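PDB 6U9J: heme utilization carrier protein from Escherichia coli O157:H7, which probably binds heme and carries it through the cytosol during heme utilization, in a pathway linked to anaerobic heme degradation and its product anaerobilin. Local coordinates for residues 94-99 with 128-133; 45-50 with 151-156. One frame throughout, in Å; residues are numbered along the deposited sequence.

Contact 1 of 2, residues 94-99 with 128-133; sequences GHIKAE and AMLKIF
Ile96, which faces Met129 and Leu130, has its carbonyl O held by a weak hydrogen bond from Ala98 N (2.8 Å), closing an inverse gamma turn centred on Lys97. The turn ends strand 92-96, and Ile96, its last residue, fills the contact with two branches, described here for one of its two modelled conformers. Ile96 CG2, anti to the backbone N, meets the terminal methyl CE of Met129 at 3.6 Å. The longer branch reaches Leu130 instead, Ile96 CD1 lying 3.9 Å from Leu130 CD2, and these two side chains cross at about a right angle. Met129 runs extended through chi2 and then bends at the sulfur (chi3 -67°), which turns CE toward Ile96. Met129 CE also passes 4.1 Å from Lys97 O, a loose van der Waals approach. The side chain of Lys97 leads away to the second subunit, where NZ bonds Ala64 O. Val66 and Leu68 of that subunit pack on Ile96 and Leu130, and Trp48 of helix 44-51 touches the same two residues. Met129 and Leu130 form a classic beta bulge, both facing Phe121, and their side chains both start out toward 94-99. The contact thus joins the three-stranded and six-stranded antiparallel sheets at the dimer interface, where His95 and Ile96 pair with an antiparallel strand of the second subunit and continue the sheet from one chain into the other.

Contact 2 of 2, residues 45-50 with 151-156; sequences DTVWDT and HTLAAS
Thr50, which packs on Leu153, approaches the flat peptide group of Thr46 from opposite faces with two donors. Thr50 N supplies the helical bond to Thr46 O at 3.2 Å, and the hydroxyl Thr50 OG1 donates to Thr46 O at a shorter 2.7 Å. The hydroxyl bond lies fairly close to the C=O direction, with an angle of 157° at the oxygen. Trp48 leaves the helix on the side away from 151-156, and its indole meets Phe84 edge-to-face and bonds Pro75 O through NE1. The side facing 151-156 carries Thr46, Val47 and Thr50, and the touching is mainly between methyl groups. With OG1 tied back to its own helix, Thr50 presents CG2 to Leu153 CD2 at 4.1 Å, while the second leucine methyl, Leu153 CD1, lies 4.2 Å from Thr50 OG1. Leu153 extends toward helix 44-51 because its CG stands anti to the backbone N (chi1 172°), and its two methyls spread over the threonine. Val47 adds a looser touch from Val47 CG1 to Leu153 CD2, at 4.4 Å. Behind the leucine, Ser156 OG turns back to Leu153 O, bonding at 2.8 Å and meeting the carbonyl at a bent 117°. Leu106 of strand 103-111 and Trp54 also touch Leu153, while Val47 rests on Ile119 of strand 114-122. The hydroxyls of Thr50 and Ser156 are thus each spent on a carbonyl of their own helix, and the two segments meet mainly by van der Waals packing and apolar burial, with Leu153 supplying a little over half of the buried surface.

How the contacts relate
Along the chain the order is 45-50, 94-99, 128-133, 151-156, so both segments of contact 1 fall between the two of contact 2. Their centres lie about 16 Å apart, yet Trp48 bridges them: Trp48 CH2 is 3.6 Å from Ile96 CD1 and Trp48 CZ3 is 3.8 Å from Leu130 CD2. Helix 44-51 therefore packs against contact 1 on one flank and helix 144-157 on another. Both contacts border the six-stranded sheet, contact 1 through its strand 128-133 and contact 2 through side chains resting on strands 103-111 and 114-122. Contact 1 alone meets the second subunit; apolar contacts through helix 44-51 and Trp48 connect helix 144-157 with residues at the dimer interface.

Contact 1 of 2, residues 94-99 with 128-133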
loop_
_atom_site.group_PDB
_atom_site.type_symbol
_atom_site.label_atom_id
_atom_site.label_comp_id
_atom_site.label_asym_id
_atom_site.label_seq_id
_atom_site.Cartn_x
_atom_site.Cartn_y
_atom_site.Cartn_z
ATOM N N GLY A 94 5.326 1.393 -8.255
ATOM C CA GLY A 94 4.117 2.168 -8.102
ATOM C C GLY A 94 4.392 3.634 -8.352
ATOM O O GLY A 94 5.344 3.992 -9.054
ATOM N N HIS A 95 3.538 4.488 -7.788
ATOM C CA HIS A 95 3.672 5.924 -7.979
ATOM C C HIS A 95 3.209 6.666 -6.736
ATOM O O HIS A 95 2.320 6.209 -6.013
ATOM C CB HIS A 95 2.868 6.411 -9.191
ATOM C CG HIS A 95 2.694 5.371 -10.249
ATOM N ND1 HIS A 95 3.641 5.122 -11.220
ATOM C CD2 HIS A 95 1.697 4.482 -10.456
ATOM C CE1 HIS A 95 3.220 4.139 -11.995
ATOM N NE2 HIS A 95 2.046 3.731 -11.550
ATOM N N ILE A 96 3.817 7.828 -6.515
ATOM C CA ILE A 96 3.531 8.675 -5.363
ATOM C C ILE A 96 3.188 10.068 -5.876
ATOM O O ILE A 96 3.899 10.611 -6.722
ATOM C CB ILE A 96 4.720 8.758 -4.386
ATOM C CG1 ILE A 96 5.041 7.376 -3.814
ATOM C CG2 ILE A 96 4.406 9.730 -3.245
ATOM C CD1 ILE A 96 6.420 7.301 -3.191
ATOM N N LYS A 97 2.105 10.637 -5.352
ATOM C CA LYS A 97 1.795 12.038 -5.664
ATOM C C LYS A 97 2.688 12.896 -4.768
ATOM O O LYS A 97 2.267 13.459 -3.753
ATOM C CB LYS A 97 0.315 12.333 -5.458
ATOM C CG LYS A 97 -0.590 11.605 -6.433
ATOM C CD LYS A 97 -2.058 11.883 -6.158
ATOM C CE LYS A 97 -2.931 11.004 -7.042
ATOM N NZ LYS A 97 -4.365 11.052 -6.633
ATOM N N ALA A 98 3.961 12.988 -5.157
ATOM C CA ALA A 98 4.964 13.603 -4.290
ATOM C C ALA A 98 4.753 15.098 -4.099
ATOM O O ALA A 98 5.207 15.648 -3.094
ATOM C CB ALA A 98 6.365 13.353 -4.840
ATOM N N GLU A 99 4.093 15.785 -5.036
ATOM C CA GLU A 99 3.802 17.186 -4.769
ATOM C C GLU A 99 2.695 17.376 -3.753
ATOM O O GLU A 99 2.482 18.508 -3.293
ATOM C CB GLU A 99 3.417 17.901 -6.066
ATOM C CG GLU A 99 4.344 17.580 -7.206
ATOM C CD GLU A 99 5.786 17.913 -6.898
ATOM O OE1 GLU A 99 6.672 17.148 -7.334
ATOM O OE2 GLU A 99 6.034 18.947 -6.239
ATOM N N ALA A 128 -0.153 10.730 7.534
ATOM C CA ALA A 128 0.919 10.053 6.822
ATOM C C ALA A 128 0.408 9.505 5.494
ATOM O O ALA A 128 -0.668 8.901 5.433
ATOM C CB ALA A 128 1.495 8.926 7.689
ATOM N N MET A 129 1.165 9.744 4.426
ATOM C CA MET A 129 0.898 9.073 3.161
ATOM C C MET A 129 1.824 7.893 2.910
ATOM O O MET A 129 1.491 7.023 2.101
ATOM C CB MET A 129 0.979 10.058 1.978
ATOM C CG MET A 129 1.926 11.228 2.148
ATOM S SD MET A 129 1.947 12.309 0.689
ATOM C CE MET A 129 2.673 11.126 -0.374
ATOM N N LEU A 130 2.938 7.799 3.632
ATOM C CA LEU A 130 3.886 6.720 3.409
ATOM C C LEU A 130 4.835 6.720 4.590
ATOM O O LEU A 130 5.080 7.770 5.177
ATOM C CB LEU A 130 4.659 6.917 2.100
ATOM C CG LEU A 130 5.424 5.697 1.611
ATOM C CD1 LEU A 130 4.474 4.617 1.106
ATOM C CD2 LEU A 130 6.406 6.110 0.528
ATOM N N LYS A 131 5.344 5.539 4.950
ATOM C CA LYS A 131 6.353 5.418 5.995
ATOM C C LYS A 131 7.479 4.520 5.509
ATOM O O LYS A 131 7.240 3.548 4.789
ATOM C CB LYS A 131 5.761 4.831 7.298
ATOM C CG LYS A 131 4.652 5.671 7.923
ATOM C CD LYS A 131 4.251 5.135 9.294
ATOM C CE LYS A 131 3.103 5.930 9.889
ATOM N NZ LYS A 131 2.830 5.479 11.297
ATOM N N ILE A 132 8.709 4.850 5.885
ATOM C CA ILE A 132 9.858 3.972 5.681
ATOM C C ILE A 132 10.503 3.729 7.034
ATOM O O ILE A 132 10.786 4.685 7.762
ATOM C CB ILE A 132 10.882 4.569 4.705
ATOM C CG1 ILE A 132 10.241 4.813 3.335
ATOM C CG2 ILE A 132 12.080 3.637 4.556
ATOM C CD1 ILE A 132 11.134 5.614 2.411
ATOM N N PHE A 133 10.744 2.458 7.364
ATOM C CA PHE A 133 11.379 2.061 8.613
ATOM C C PHE A 133 12.732 1.426 8.334
ATOM O O PHE A 133 12.880 0.669 7.378
ATOM C CB PHE A 133 10.510 1.052 9.376
ATOM C CG PHE A 133 9.251 1.636 9.917
ATOM C CD1 PHE A 133 8.099 1.665 9.148
ATOM C CD2 PHE A 133 9.210 2.143 11.212
ATOM C CE1 PHE A 133 6.926 2.209 9.653
ATOM C CE2 PHE A 133 8.037 2.687 11.725
ATOM C CZ PHE A 133 6.897 2.721 10.944
#

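Contact 2 of 2, residues 45-50 with 151-156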
loop_
_atom_site.group_PDB
_atom_site.type_symbol
_atom_site.label_atom_id
_atom_site.label_comp_id
_atom_site.label_asym_id
_atom_site.label_seq_id
_atom_site.Cartn_x
_atom_site.Cartn_y
_atom_site.Cartn_z
ATOM N N ASP A 45 13.039 14.677 -2.982
ATOM C CA ASP A 45 14.056 14.016 -3.789
ATOM C C ASP A 45 15.314 13.731 -2.983
ATOM O O ASP A 45 15.913 12.660 -3.119
ATOM C CB ASP A 45 14.407 14.868 -5.014
ATOM C CG ASP A 45 13.339 14.840 -6.083
ATOM O OD1 ASP A 45 12.579 13.856 -6.170
ATOM O OD2 ASP A 45 13.286 15.807 -6.871
ATOM N N THR A 46 15.753 14.694 -2.165
ATOM C CA THR A 46 16.946 14.485 -1.348
ATOM C C THR A 46 16.769 13.293 -0.410
ATOM O O THR A 46 17.658 12.441 -0.299
ATOM C CB THR A 46 17.257 15.757 -0.553
ATOM O OG1 THR A 46 17.613 16.810 -1.459
ATOM C CG2 THR A 46 18.399 15.530 0.422
ATOM N N VAL A 47 15.612 13.205 0.245
ATOM C CA VAL A 47 15.366 12.113 1.185
ATOM C C VAL A 47 15.243 10.794 0.436
ATOM O O VAL A 47 15.891 9.796 0.777
ATOM C CB VAL A 47 14.105 12.396 2.019
ATOM C CG1 VAL A 47 13.707 11.160 2.833
ATOM C CG2 VAL A 47 14.323 13.620 2.919
ATOM N N TRP A 48 14.416 10.776 -0.614
ATOM C CA TRP A 48 14.182 9.532 -1.334
ATOM C C TRP A 48 15.484 8.982 -1.905
ATOM O O TRP A 48 15.827 7.813 -1.685
ATOM C CB TRP A 48 13.149 9.750 -2.453
ATOM C CG TRP A 48 12.657 8.439 -2.998
ATOM C CD1 TRP A 48 13.246 7.672 -3.957
ATOM C CD2 TRP A 48 11.518 7.713 -2.539
ATOM N NE1 TRP A 48 12.525 6.505 -4.139
ATOM C CE2 TRP A 48 11.445 6.523 -3.297
ATOM C CE3 TRP A 48 10.539 7.962 -1.573
ATOM C CZ2 TRP A 48 10.437 5.572 -3.098
ATOM C CZ3 TRP A 48 9.535 7.026 -1.385
ATOM C CH2 TRP A 48 9.492 5.848 -2.143
ATOM N N ASP A 49 16.233 9.819 -2.636
ATOM C CA ASP A 49 17.463 9.361 -3.274
ATOM C C ASP A 49 18.506 8.904 -2.254
ATOM O O ASP A 49 19.319 8.017 -2.550
ATOM C CB ASP A 49 18.029 10.473 -4.156
ATOM C CG ASP A 49 17.181 10.731 -5.402
ATOM O OD1 ASP A 49 16.241 9.954 -5.675
ATOM O OD2 ASP A 49 17.444 11.739 -6.080
ATOM N N THR A 50 18.494 9.487 -1.050
ATOM C CA THR A 50 19.427 9.070 -0.006
ATOM C C THR A 50 19.083 7.680 0.520
ATOM O O THR A 50 19.959 6.819 0.626
ATOM C CB THR A 50 19.435 10.102 1.123
ATOM O OG1 THR A 50 19.950 11.338 0.624
ATOM C CG2 THR A 50 20.323 9.646 2.284
ATOM N N HIS A 151 21.302 9.056 10.726
ATOM C CA HIS A 151 21.756 10.221 11.480
ATOM C C HIS A 151 22.477 11.228 10.592
ATOM O O HIS A 151 22.344 12.443 10.790
ATOM C CB HIS A 151 22.675 9.781 12.610
ATOM C CG HIS A 151 21.952 9.136 13.743
ATOM N ND1 HIS A 151 22.512 8.137 14.506
ATOM C CD2 HIS A 151 20.711 9.347 14.241
ATOM C CE1 HIS A 151 21.647 7.758 15.429
ATOM N NE2 HIS A 151 20.552 8.482 15.303
ATOM N N THR A 152 23.245 10.744 9.615
ATOM C CA THR A 152 23.896 11.656 8.672
ATOM C C THR A 152 22.871 12.453 7.872
ATOM O O THR A 152 23.032 13.663 7.670
ATOM C CB THR A 152 24.822 10.860 7.752
ATOM O OG1 THR A 152 25.883 10.302 8.534
ATOM C CG2 THR A 152 25.426 11.747 6.669
ATOM N N LEU A 153 21.797 11.802 7.431
ATOM C CA LEU A 153 20.766 12.519 6.682
ATOM C C LEU A 153 20.056 13.536 7.563
ATOM O O LEU A 153 19.817 14.673 7.142
ATOM C CB LEU A 153 19.762 11.533 6.094
ATOM C CG LEU A 153 18.503 12.122 5.436
ATOM C CD1 LEU A 153 18.823 13.068 4.252
ATOM C CD2 LEU A 153 17.585 10.993 4.978
ATOM N N ALA A 154 19.733 13.162 8.807
ATOM C CA ALA A 154 19.058 14.108 9.682
ATOM C C ALA A 154 19.918 15.345 9.919
ATOM O O ALA A 154 19.409 16.471 9.920
ATOM C CB ALA A 154 18.707 13.438 11.011
ATOM N N ALA A 155 21.227 15.155 10.098
ATOM C CA ALA A 155 22.114 16.297 10.306
ATOM C C ALA A 155 22.166 17.179 9.070
ATOM O O ALA A 155 22.173 18.412 9.174
ATOM C CB ALA A 155 23.513 15.812 10.682
ATOM N N SER A 156 22.193 16.563 7.891
ATOM C CA SER A 156 22.226 17.332 6.658
ATOM C C SER A 156 20.904 18.044 6.418
ATOM O O SER A 156 20.894 19.153 5.892
ATOM C CB SER A 156 22.585 16.410 5.499
ATOM O OG SER A 156 21.477 15.637 5.105
#